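Phosphate binding protein (Planctomyces limnophilus, PDB 4JWO) probably binds phosphate as the solute-binding component of a system that transports the ion across the cytoplasmic membrane. Local coordinates at residues A293-R297 and P298-E302; K323-K326 and S327-E330; F191-D194 and T195-T199; F72-S75 and Q76-E80; R117-E121 and K122-E126. One frame throughout, in Å; residues are numbered along the deposited sequence. Where two conformers were deposited one is given.

Interaction 1 (A293-R297 and P298-E302)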
loop_
_atom_site.group_PDB
_atom_site.type_symbol
_atom_site.label_atom_id
_atom_site.label_comp_id
_atom_site.label_asym_id
_atom_site.label_seq_id
_atom_site.Cartn_x
_atom_site.Cartn_y
_atom_site.Cartn_z
ATOM N N ALA A 293 23.464 12.016 -3.994
ATOM C CA ALA A 293 24.800 11.486 -3.753
ATOM C C ALA A 293 24.875 9.973 -3.970
ATOM O O ALA A 293 25.829 9.478 -4.567
ATOM C CB ALA A 293 25.285 11.861 -2.357
ATOM N N LYS A 294 23.874 9.240 -3.487
ATOM C CA LYS A 294 23.857 7.786 -3.650
ATOM C C LYS A 294 23.727 7.396 -5.116
ATOM O O LYS A 294 24.215 6.349 -5.531
ATOM C CB LYS A 294 22.719 7.150 -2.849
ATOM C CG LYS A 294 22.763 7.385 -1.349
ATOM C CD LYS A 294 23.721 6.449 -0.649
ATOM C CE LYS A 294 23.628 6.614 0.861
ATOM N NZ LYS A 294 24.550 5.680 1.565
ATOM N N LEU A 295 23.056 8.241 -5.892
ATOM C CA LEU A 295 22.849 7.984 -7.315
ATOM C C LEU A 295 24.138 8.080 -8.139
ATOM O O LEU A 295 24.162 7.683 -9.307
ATOM C CB LEU A 295 21.759 8.904 -7.873
ATOM C CG LEU A 295 20.357 8.398 -7.534
ATOM C CD1 LEU A 295 19.310 9.483 -7.704
ATOM C CD2 LEU A 295 20.020 7.199 -8.402
ATOM N N LYS A 296 25.205 8.594 -7.529
ATOM C CA LYS A 296 26.520 8.602 -8.160
ATOM C C LYS A 296 27.091 7.191 -8.206
ATOM O O LYS A 296 27.934 6.879 -9.045
ATOM C CB LYS A 296 27.489 9.526 -7.411
ATOM C CG LYS A 296 27.201 11.009 -7.569
ATOM C CD LYS A 296 28.159 11.836 -6.721
ATOM C CE LYS A 296 27.801 13.311 -6.751
ATOM N NZ LYS A 296 28.117 13.944 -8.060
ATOM N N ARG A 297 26.642 6.349 -7.279
ATOM C CA ARG A 297 27.009 4.937 -7.273
ATOM C C ARG A 297 26.176 4.248 -8.344
ATOM O O ARG A 297 24.951 4.235 -8.263
ATOM C CB ARG A 297 26.740 4.311 -5.899
ATOM C CG ARG A 297 27.630 4.838 -4.773
ATOM C CD ARG A 297 27.090 4.444 -3.404
ATOM N NE ARG A 297 26.569 3.080 -3.398
ATOM C CZ ARG A 297 25.879 2.545 -2.396
ATOM N NH1 ARG A 297 25.630 3.256 -1.305
ATOM N NH2 ARG A 297 25.440 1.296 -2.486
ATOM N N PRO A 298 26.839 3.688 -9.368
ATOM C CA PRO A 298 26.115 3.165 -10.532
ATOM C C PRO A 298 25.181 1.997 -10.211
ATOM O O PRO A 298 24.211 1.797 -10.937
ATOM C CB PRO A 298 27.239 2.718 -11.473
ATOM C CG PRO A 298 28.449 3.498 -11.026
ATOM C CD PRO A 298 28.298 3.585 -9.537
ATOM N N GLU A 299 25.454 1.247 -9.147
ATOM C CA GLU A 299 24.559 0.158 -8.756
ATOM C C GLU A 299 23.244 0.684 -8.160
ATOM O O GLU A 299 22.191 0.049 -8.283
ATOM C CB GLU A 299 25.253 -0.817 -7.791
ATOM C CG GLU A 299 25.380 -0.343 -6.345
ATOM C CD GLU A 299 26.626 0.482 -6.099
ATOM O OE1 GLU A 299 27.273 0.896 -7.084
ATOM O OE2 GLU A 299 26.964 0.717 -4.920
ATOM N N VAL A 300 23.306 1.847 -7.518
ATOM C CA VAL A 300 22.115 2.477 -6.971
ATOM C C VAL A 300 21.316 3.096 -8.106
ATOM O O VAL A 300 20.098 2.937 -8.181
ATOM C CB VAL A 300 22.470 3.553 -5.933
ATOM C CG1 VAL A 300 21.242 4.351 -5.539
ATOM C CG2 VAL A 300 23.111 2.911 -4.709
ATOM N N ALA A 301 22.014 3.784 -9.003
ATOM C CA ALA A 301 21.376 4.368 -10.176
ATOM C C ALA A 301 20.727 3.293 -11.038
ATOM O O ALA A 301 19.589 3.441 -11.478
ATOM C CB ALA A 301 22.378 5.160 -10.983
ATOM N N GLU A 302 21.452 2.203 -11.268
ATOM C CA GLU A 302 20.919 1.085 -12.038
ATOM C C GLU A 302 19.691 0.457 -11.382
ATOM O O GLU A 302 18.786 -0.020 -12.067
ATOM C CB GLU A 302 21.995 0.023 -12.265
ATOM C CG GLU A 302 21.671 -0.933 -13.387
ATOM C CD GLU A 302 21.320 -0.208 -14.672
ATOM O OE1 GLU A 302 21.975 0.808 -14.986
ATOM O OE2 GLU A 302 20.380 -0.649 -15.364
#
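E299 OE2 is gripped by two nitrogens of a single guanidinium: R297 NE lies 2.8 Å from E299 OE2 and R297 NH2 lies 2.9 Å from the same oxygen. The grip is side-on, through NE and NH2, and converges on one oxygen. Both nitrogens reach OE2 from the same face of the carboxylate, whose plane is turned 42° from that of the guanidinium, while OE2 itself lies close to the guanidinium plane. E299 can fold back to R297 because its CG stands between the backbone N and the carbonyl carbon (chi1 77°) and the chain bends again at chi2. V300 CG2 lies over one face of the guanidinium, toward its rim, 3.6 Å from R297 CZ, so the flat group is met at its edge by charge and over a face by a methyl. D111 pairs with NH1 of R297 and with NZ of K294, which places the arginine between two acids and is likely to steady its positive charge.

Beneath this polar layer the backbone turns into the helix. R297 O accepts from A301 N at 3.1 Å in a nearly straight bond, and from V300 N at 3.0 Å in a more bent one. On the buried side L295 CD2 rests 4.0 Å from A301 CB, and the leucine continues onto L336, A339 and L340 of helix 326-340. V300 CB also sits 3.3 Å from K294 O. The arrangement is that of a helix N-terminus, with R297 at the N-cap and proline in the first turn of helix 298-308, just after strand 283-291 of the periplasmic-binding-protein fold.

Interaction 2 (K323-K326 and S327-E330); sequences KVPK and SVKE
K326, K329 and V328 carry this contact at the N-terminus of helix 326-340, the C-terminal helix of the modelled chain, where P325 occupies the N-cap position. K326 and K329 run side by side and point the same way, bringing K326 NZ to 4.2 Å from K329 NZ. Two ammonium groups so near would be expected to repel, but both are directed at the acidic helix 310-318: K329 forms a salt bridge with E310, and K326 makes a long, weak ion pair with the same glutamate. K329 gets there on a fully extended chain, its CG anti to the backbone N (chi1 177°), whereas K326 bends at chi2.

V328 packs against the residues that lead into the helix. Its two methyls divide the work: CG1 packs 3.7 Å from V324 CB, and CG2 lies 3.8 Å from P325 CD, alongside the proline ring. The valine side chains cross at about a right angle, and both also touch Q138 of strand 134-148. Were V328 an alanine, both methyls would be gone, and V324 CB and the proline ring would probably face a gap between the incoming loop and the helix.

The backbone bonds start as the chain enters the helix. P325 O accepts from K329 N at 3.0 Å and, weakly, from V328 N. One residue on, K326 O accepts from E330 N at 2.9 Å with an N-H...O angle of 165°, and the CB of K329 rests 3.5 Å from that same K326 O.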
loop_
_atom_site.group_PDB
_atom_site.type_symbol
_atom_site.label_atom_id
_atom_site.label_comp_id
_atom_site.label_asym_id
_atom_site.label_seq_id
_atom_site.Cartn_x
_atom_site.Cartn_y
_atom_site.Cartn_z
ATOM N N LYS A 323 0.201 -0.451 -11.606
ATOM C CA LYS A 323 1.357 0.264 -12.142
ATOM C C LYS A 323 0.993 1.734 -12.301
ATOM O O LYS A 323 -0.184 2.076 -12.464
ATOM C CB LYS A 323 1.848 -0.351 -13.460
ATOM C CG LYS A 323 0.911 -0.170 -14.628
ATOM C CD LYS A 323 1.525 -0.726 -15.901
ATOM C CE LYS A 323 0.585 -0.543 -17.085
ATOM N NZ LYS A 323 1.247 -0.971 -18.352
ATOM N N VAL A 324 1.995 2.607 -12.226
ATOM C CA VAL A 324 1.734 4.044 -12.313
ATOM C C VAL A 324 1.268 4.453 -13.716
ATOM O O VAL A 324 1.636 3.825 -14.718
ATOM C CB VAL A 324 2.984 4.876 -11.933
ATOM C CG1 VAL A 324 3.376 4.630 -10.472
ATOM C CG2 VAL A 324 4.137 4.563 -12.870
ATOM N N PRO A 325 0.449 5.514 -13.792
ATOM C CA PRO A 325 0.054 6.110 -15.073
ATOM C C PRO A 325 1.273 6.499 -15.909
ATOM O O PRO A 325 2.341 6.732 -15.344
ATOM C CB PRO A 325 -0.708 7.367 -14.646
ATOM C CG PRO A 325 -1.271 7.014 -13.299
ATOM C CD PRO A 325 -0.224 6.157 -12.648
ATOM N N LYS A 326 1.119 6.553 -17.227
ATOM C CA LYS A 326 2.235 6.897 -18.098
ATOM C C LYS A 326 2.814 8.263 -17.743
ATOM O O LYS A 326 4.026 8.455 -17.811
ATOM C CB LYS A 326 1.819 6.881 -19.578
ATOM C CG LYS A 326 1.490 5.505 -20.151
ATOM C CD LYS A 326 2.710 4.593 -20.173
ATOM C CE LYS A 326 2.333 3.173 -20.587
ATOM N NZ LYS A 326 3.539 2.311 -20.770
ATOM N N SER A 327 1.958 9.216 -17.374
ATOM C CA SER A 327 2.462 10.552 -17.054
ATOM C C SER A 327 3.368 10.499 -15.836
ATOM O O SER A 327 4.358 11.225 -15.756
ATOM C CB SER A 327 1.325 11.564 -16.863
ATOM O OG SER A 327 0.589 11.282 -15.685
ATOM N N VAL A 328 3.042 9.617 -14.895
ATOM C CA VAL A 328 3.876 9.433 -13.712
ATOM C C VAL A 328 5.222 8.816 -14.103
ATOM O O VAL A 328 6.273 9.298 -13.689
ATOM C CB VAL A 328 3.178 8.567 -12.642
ATOM C CG1 VAL A 328 4.117 8.335 -11.466
ATOM C CG2 VAL A 328 1.888 9.229 -12.178
ATOM N N LYS A 329 5.178 7.761 -14.913
ATOM C CA LYS A 329 6.387 7.085 -15.389
ATOM C C LYS A 329 7.317 8.053 -16.101
ATOM O O LYS A 329 8.526 8.068 -15.843
ATOM C CB LYS A 329 6.020 5.941 -16.334
ATOM C CG LYS A 329 7.206 5.217 -16.954
ATOM C CD LYS A 329 6.723 4.039 -17.806
ATOM C CE LYS A 329 7.886 3.263 -18.410
ATOM N NZ LYS A 329 7.416 2.110 -19.225
ATOM N N GLU A 330 6.754 8.869 -16.986
ATOM C CA GLU A 330 7.541 9.836 -17.747
ATOM C C GLU A 330 8.252 10.790 -16.800
ATOM O O GLU A 330 9.444 11.058 -16.934
ATOM C CB GLU A 330 6.653 10.630 -18.715
ATOM C CG GLU A 330 7.388 11.755 -19.445
ATOM C CD GLU A 330 6.502 12.550 -20.404
ATOM O OE1 GLU A 330 5.610 11.955 -21.046
ATOM O OE2 GLU A 330 6.707 13.779 -20.519
#

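Interaction 3 (F191-D194 and T195-T199)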
loop_
_atom_site.group_PDB
_atom_site.type_symbol
_atom_site.label_atom_id
_atom_site.label_comp_id
_atom_site.label_asym_id
_atom_site.label_seq_id
_atom_site.Cartn_x
_atom_site.Cartn_y
_atom_site.Cartn_z
ATOM N N PHE A 191 -13.704 -10.623 7.784
ATOM C CA PHE A 191 -12.589 -11.272 7.101
ATOM C C PHE A 191 -11.536 -10.236 6.788
ATOM O O PHE A 191 -11.851 -9.127 6.389
ATOM C CB PHE A 191 -13.071 -11.912 5.789
ATOM C CG PHE A 191 -14.037 -13.039 5.991
ATOM C CD1 PHE A 191 -15.406 -12.795 6.061
ATOM C CD2 PHE A 191 -13.582 -14.339 6.118
ATOM C CE1 PHE A 191 -16.303 -13.845 6.265
ATOM C CE2 PHE A 191 -14.466 -15.384 6.320
ATOM C CZ PHE A 191 -15.832 -15.133 6.387
ATOM N N GLY A 192 -10.269 -10.589 6.967
ATOM C CA GLY A 192 -9.204 -9.644 6.693
ATOM C C GLY A 192 -7.821 -10.241 6.674
ATOM O O GLY A 192 -7.640 -11.457 6.802
ATOM N N ALA A 193 -6.836 -9.356 6.540
ATOM C CA ALA A 193 -5.445 -9.731 6.387
ATOM C C ALA A 193 -4.834 -10.219 7.685
ATOM O O ALA A 193 -5.307 -9.894 8.773
ATOM C CB ALA A 193 -4.647 -8.546 5.857
ATOM N N ASP A 194 -3.778 -11.005 7.556
ATOM C CA ASP A 194 -2.986 -11.414 8.707
ATOM C C ASP A 194 -2.270 -10.207 9.320
ATOM O O ASP A 194 -1.882 -9.270 8.617
ATOM C CB ASP A 194 -1.938 -12.457 8.292
ATOM C CG ASP A 194 -2.502 -13.851 8.187
ATOM O OD1 ASP A 194 -3.727 -14.020 8.344
ATOM O OD2 ASP A 194 -1.705 -14.788 7.945
ATOM N N THR A 195 -2.098 -10.249 10.638
ATOM C CA THR A 195 -1.401 -9.186 11.362
ATOM C C THR A 195 -0.040 -8.847 10.753
ATOM O O THR A 195 0.749 -9.739 10.414
ATOM C CB THR A 195 -1.172 -9.583 12.818
ATOM O OG1 THR A 195 -2.382 -10.098 13.379
ATOM C CG2 THR A 195 -0.702 -8.382 13.639
ATOM N N ALA A 196 0.223 -7.549 10.620
ATOM C CA ALA A 196 1.549 -7.043 10.282
ATOM C C ALA A 196 1.960 -7.315 8.836
ATOM O O ALA A 196 3.112 -7.024 8.464
ATOM C CB ALA A 196 2.619 -7.554 11.273
ATOM N N SER A 197 1.026 -7.860 8.037
ATOM C CA SER A 197 1.155 -7.912 6.582
ATOM C C SER A 197 0.990 -6.485 6.061
ATOM O O SER A 197 0.523 -5.621 6.790
ATOM C CB SER A 197 0.070 -8.794 5.964
ATOM O OG SER A 197 -1.229 -8.214 6.110
ATOM N N GLY A 198 1.400 -6.233 4.821
ATOM C CA GLY A 198 1.239 -4.916 4.224
ATOM C C GLY A 198 -0.210 -4.473 4.139
ATOM O O GLY A 198 -0.541 -3.312 4.415
ATOM N N THR A 199 -1.085 -5.386 3.730
ATOM C CA THR A 199 -2.498 -5.082 3.628
ATOM C C THR A 199 -3.080 -4.682 4.990
ATOM O O THR A 199 -3.809 -3.686 5.098
ATOM C CB THR A 199 -3.246 -6.282 3.043
ATOM O OG1 THR A 199 -2.699 -6.582 1.750
ATOM C CG2 THR A 199 -4.715 -5.978 2.901
#
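S197 holds its OG between the backbone N and the carbonyl carbon (chi1 68°), which folds the hydroxyl back toward D194 O and A193 CB. The positive phi of A196 (72°), at the third position of a type II beta turn from D194 to S197, brings the chain round to meet it. This turn links strand 189-192 to helix 198-208 in a beta-alpha-beta unit, and S197 is the N-cap of that helix.

D194 O is gripped twice by the one serine. S197 OG donates to it at 2.8 Å, within the carbonyl plane, while S197 N closes the turn at 3.3 Å from above that plane. The same hydroxyl oxygen also accepts from F200 N, so it joins the turn to the first turn of the helix. Losing the hydroxyl to an alanine at S197 is likely to leave F200 N without its cap and D194 O with only the longer bond of the pair.

D194 directs its carboxylate away from the turn, where OD2 comes near a bound sulfate, probably from the crystallisation liquor. The hydroxyl of Y218 donates a hydrogen bond to A193 O, and Y240 touches both A193 and T199. On the inner side of the bend A193 CB lies 3.4 Å from S197 OG and 3.9 Å from both CB and CG2 of T199.

Interaction 4 (F72-S75 and Q76-E80); sequences FPIS and QAVAE
Helix 72-85 is the crossover helix of a beta-alpha-beta unit between the parallel strands 61-67 and 89-93, and its first turns are held by a regular run of i to i+4 backbone bonds. Q76 N meets F72 O at 2.8 Å, and V78 N meets I74 O at 2.8 Å. A77 N bonds to P73 O at 3.1 Å, and A79 N to S75 O at 2.9 Å. P73, within the first turn, lacks an N-H, yet its carbonyl still serves A77.

The buried side is built from I74 and V78, one turn apart and pointing the same way. With I74 CG1 beside the backbone N (chi1 -62°), the other branch, CG2, is anti to it and meets V78 CG2 at 4.0 Å. Together they meet L307 of helix 298-308, while S75 and A79 turn to the sheet, touching V93 and L91 respectively.

F72 and Q76 sit farther round, both against V93; Q76 OE1 approaches the F72 ring obliquely, 4.3 Å from its CZ. V78 CG2 also lies 3.2 Å from I74 O.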
loop_
_atom_site.group_PDB
_atom_site.type_symbol
_atom_site.label_atom_id
_atom_site.label_comp_id
_atom_site.label_asym_id
_atom_site.label_seq_id
_atom_site.Cartn_x
_atom_site.Cartn_y
_atom_site.Cartn_z
ATOM N N PHE A 72 7.870 -3.038 0.751
ATOM C CA PHE A 72 8.684 -4.260 0.889
ATOM C C PHE A 72 8.507 -5.296 -0.241
ATOM O O PHE A 72 9.504 -5.772 -0.781
ATOM C CB PHE A 72 8.445 -4.920 2.266
ATOM C CG PHE A 72 9.396 -6.051 2.597
ATOM C CD1 PHE A 72 10.655 -5.789 3.100
ATOM C CD2 PHE A 72 9.001 -7.370 2.466
ATOM C CE1 PHE A 72 11.525 -6.827 3.436
ATOM C CE2 PHE A 72 9.864 -8.414 2.798
ATOM C CZ PHE A 72 11.130 -8.136 3.279
ATOM N N PRO A 73 7.252 -5.636 -0.617
ATOM C CA PRO A 73 7.126 -6.667 -1.660
ATOM C C PRO A 73 7.689 -6.221 -3.004
ATOM O O PRO A 73 8.209 -7.050 -3.753
ATOM C CB PRO A 73 5.610 -6.896 -1.766
ATOM C CG PRO A 73 5.049 -6.379 -0.486
ATOM C CD PRO A 73 5.940 -5.241 -0.080
ATOM N N ILE A 74 7.580 -4.932 -3.309
ATOM C CA ILE A 74 8.185 -4.391 -4.518
ATOM C C ILE A 74 9.702 -4.455 -4.412
ATOM O O ILE A 74 10.370 -4.989 -5.291
ATOM C CB ILE A 74 7.761 -2.931 -4.757
ATOM C CG1 ILE A 74 6.247 -2.844 -4.945
ATOM C CG2 ILE A 74 8.496 -2.347 -5.962
ATOM C CD1 ILE A 74 5.746 -1.414 -5.053
ATOM N N SER A 75 10.244 -3.912 -3.327
ATOM C CA SER A 75 11.689 -3.912 -3.117
ATOM C C SER A 75 12.281 -5.323 -3.143
ATOM O O SER A 75 13.346 -5.538 -3.717
ATOM C CB SER A 75 12.051 -3.219 -1.799
ATOM O OG SER A 75 11.684 -1.855 -1.838
ATOM N N GLN A 76 11.591 -6.283 -2.532
ATOM C CA GLN A 76 12.094 -7.654 -2.500
ATOM C C GLN A 76 12.043 -8.302 -3.879
ATOM O O GLN A 76 12.969 -9.014 -4.272
ATOM C CB GLN A 76 11.316 -8.505 -1.492
ATOM C CG GLN A 76 11.852 -9.914 -1.344
ATOM C CD GLN A 76 13.317 -9.941 -0.942
ATOM O OE1 GLN A 76 13.657 -9.713 0.220
ATOM N NE2 GLN A 76 14.194 -10.215 -1.908
ATOM N N ALA A 77 10.959 -8.053 -4.610
ATOM C CA ALA A 77 10.779 -8.647 -5.931
ATOM C C ALA A 77 11.738 -8.048 -6.947
ATOM O O ALA A 77 12.333 -8.764 -7.760
ATOM C CB ALA A 77 9.344 -8.478 -6.399
ATOM N N VAL A 78 11.876 -6.728 -6.912
ATOM C CA VAL A 78 12.818 -6.059 -7.789
ATOM C C VAL A 78 14.230 -6.501 -7.420
ATOM O O VAL A 78 15.049 -6.737 -8.301
ATOM C CB VAL A 78 12.654 -4.515 -7.756
ATOM C CG1 VAL A 78 13.721 -3.849 -8.592
ATOM C CG2 VAL A 78 11.278 -4.127 -8.274
ATOM N N ALA A 79 14.499 -6.669 -6.129
ATOM C CA ALA A 79 15.811 -7.152 -5.684
ATOM C C ALA A 79 16.151 -8.539 -6.229
ATOM O O ALA A 79 17.242 -8.748 -6.761
ATOM C CB ALA A 79 15.909 -7.149 -4.168
ATOM N N GLU A 80 15.220 -9.480 -6.089
ATOM C CA GLU A 80 15.433 -10.856 -6.539
ATOM C C GLU A 80 15.723 -10.902 -8.037
ATOM O O GLU A 80 16.604 -11.632 -8.495
ATOM C CB GLU A 80 14.217 -11.732 -6.203
ATOM C CG GLU A 80 14.273 -13.121 -6.823
ATOM C CD GLU A 80 13.634 -14.189 -5.952
ATOM O OE1 GLU A 80 13.929 -15.385 -6.170
ATOM O OE2 GLU A 80 12.842 -13.837 -5.053
#

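Interaction 5 (R117-E121 and K122-E126)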
loop_
_atom_site.group_PDB
_atom_site.type_symbol
_atom_site.label_atom_id
_atom_site.label_comp_id
_atom_site.label_asym_id
_atom_site.label_seq_id
_atom_site.Cartn_x
_atom_site.Cartn_y
_atom_site.Cartn_z
ATOM N N ARG A 117 3.786 6.904 2.173
ATOM C CA ARG A 117 3.298 8.275 2.133
ATOM C C ARG A 117 4.482 9.132 1.755
ATOM O O ARG A 117 5.623 8.709 1.934
ATOM C CB ARG A 117 2.793 8.701 3.511
ATOM C CG ARG A 117 3.810 8.475 4.614
ATOM C CD ARG A 117 3.658 9.457 5.756
ATOM N NE ARG A 117 4.567 9.129 6.856
ATOM C CZ ARG A 117 5.857 9.446 6.880
ATOM N NH1 ARG A 117 6.390 10.110 5.863
ATOM N NH2 ARG A 117 6.614 9.099 7.919
ATOM N N PRO A 118 4.229 10.342 1.248
ATOM C CA PRO A 118 5.358 11.229 0.964
ATOM C C PRO A 118 6.121 11.579 2.239
ATOM O O PRO A 118 5.547 11.579 3.333
ATOM C CB PRO A 118 4.681 12.480 0.407
ATOM C CG PRO A 118 3.365 12.008 -0.109
ATOM C CD PRO A 118 2.943 10.938 0.845
ATOM N N ILE A 119 7.411 11.865 2.090
ATOM C CA ILE A 119 8.221 12.417 3.165
ATOM C C ILE A 119 7.516 13.614 3.808
ATOM O O ILE A 119 6.916 14.433 3.109
ATOM C CB ILE A 119 9.616 12.810 2.622
ATOM C CG1 ILE A 119 10.584 13.152 3.753
ATOM C CG2 ILE A 119 9.530 13.950 1.592
ATOM C CD1 ILE A 119 11.967 13.463 3.245
ATOM N N THR A 120 7.560 13.704 5.136
ATOM C CA THR A 120 6.912 14.817 5.834
ATOM C C THR A 120 7.766 16.077 5.784
ATOM O O THR A 120 8.956 16.018 5.483
ATOM C CB THR A 120 6.611 14.495 7.314
ATOM O OG1 THR A 120 7.842 14.400 8.038
ATOM C CG2 THR A 120 5.832 13.195 7.441
ATOM N N GLU A 121 7.145 17.217 6.080
ATOM C CA GLU A 121 7.875 18.472 6.182
ATOM C C GLU A 121 8.980 18.350 7.215
ATOM O O GLU A 121 10.084 18.837 6.997
ATOM C CB GLU A 121 6.945 19.619 6.569
ATOM C CG GLU A 121 6.117 20.169 5.425
ATOM C CD GLU A 121 5.508 21.516 5.763
ATOM O OE1 GLU A 121 4.517 21.902 5.105
ATOM O OE2 GLU A 121 6.025 22.189 6.683
ATOM N N LYS A 122 8.686 17.698 8.337
ATOM C CA LYS A 122 9.684 17.552 9.397
ATOM C C LYS A 122 10.817 16.639 8.950
ATOM O O LYS A 122 11.985 16.945 9.170
ATOM C CB LYS A 122 9.072 17.043 10.710
ATOM C CG LYS A 122 10.083 16.965 11.853
ATOM C CD LYS A 122 9.466 16.489 13.167
ATOM C CE LYS A 122 10.525 16.417 14.267
ATOM N NZ LYS A 122 9.990 15.920 15.567
ATOM N N GLU A 123 10.471 15.518 8.319
ATOM C CA GLU A 123 11.489 14.612 7.798
ATOM C C GLU A 123 12.310 15.287 6.708
ATOM O O GLU A 123 13.526 15.128 6.646
ATOM C CB GLU A 123 10.857 13.316 7.278
ATOM C CG GLU A 123 10.358 12.394 8.371
ATOM C CD GLU A 123 9.347 11.380 7.869
ATOM O OE1 GLU A 123 8.783 11.580 6.768
ATOM O OE2 GLU A 123 9.116 10.376 8.583
ATOM N N ALA A 124 11.646 16.051 5.851
ATOM C CA ALA A 124 12.345 16.783 4.803
ATOM C C ALA A 124 13.319 17.805 5.388
ATOM O O ALA A 124 14.439 17.948 4.906
ATOM C CB ALA A 124 11.354 17.464 3.881
ATOM N N ALA A 125 12.886 18.508 6.429
ATOM C CA ALA A 125 13.743 19.495 7.079
ATOM C C ALA A 125 14.934 18.822 7.757
ATOM O O ALA A 125 16.042 19.354 7.732
ATOM C CB ALA A 125 12.953 20.325 8.082
ATOM N N GLU A 126 14.707 17.657 8.361
ATOM C CA GLU A 126 15.797 16.908 8.993
ATOM C C GLU A 126 16.801 16.470 7.937
ATOM O O GLU A 126 18.006 16.461 8.174
ATOM C CB GLU A 126 15.276 15.690 9.775
ATOM C CG GLU A 126 14.521 16.035 11.051
ATOM C CD GLU A 126 14.346 14.846 11.988
ATOM O OE1 GLU A 126 15.223 13.954 12.007
ATOM O OE2 GLU A 126 13.331 14.808 12.716
#
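R117 pairs with E123, the glutamate of the capping box that starts helix 121-129, on the surface of the protein after strand 112-115. The arginine is extended from CG to NE and presents its guanidinium end-on: NH2 lies 2.9 Å from E123 OE2 and NH1 3.0 Å from E123 OE1, one nitrogen to each oxygen, both on the syn side of the carboxylate. The two planes are turned 37° from each other. NH1 also donates to P118 O, in the guanidinium plane, which ties the rotation of the arginine tip to the loop backbone. The R117 side chain also touches T98 and F102 of helix 98-106.

I119 slides past E123 in the opposite direction, with CG1 3.5 Å from E123 CB. Its CG1 is anti to the backbone N (chi1 -170°), a setting that carries CD1 to 4.1 Å from A124 CB; the isoleucine likewise packs on F102.

T120, the N-cap, is bonded reciprocally to E123. T120 N donates to E123 OE1 at 2.9 Å, almost straight at 174° and on the anti side of the carboxylate, while T120 OG1 accepts from E123 N. E123 OE1 thus takes two donors, R117 NH1 and T120 N, which are likely to stabilise its negative charge. T120 CG2 lies over one face of the R117 guanidinium, near its rim.

From here the helical bonds take over. T120 O receives A124 N at 2.7 Å, and E121 O receives A125 N at 2.9 Å.

Four of the five contacts form helix N-termini, and interaction 4 lies in the opening turns of its helix. Interactions 1 and 4 are the partly buried ones and involve a common element: interaction 1 starts helix 298-308, on which I74 and V78 of interaction 4 pack. Interaction 4 relies on backbone bonds and apolar side chains, whereas interaction 1 also has an ion pair. Interactions 2, 3 and 5 are surface contacts: a hydroxyl cap in 195-199, a capping box with an ion pair in 117-126, and lysines turned to acidic helix 310-318 in 323-330. Arginine meets glutamate side-on in interaction 1 but end-on in interaction 5. Interactions 1 and 3 lie on opposite sides of the chain's centre, their own centres about 34 Å apart.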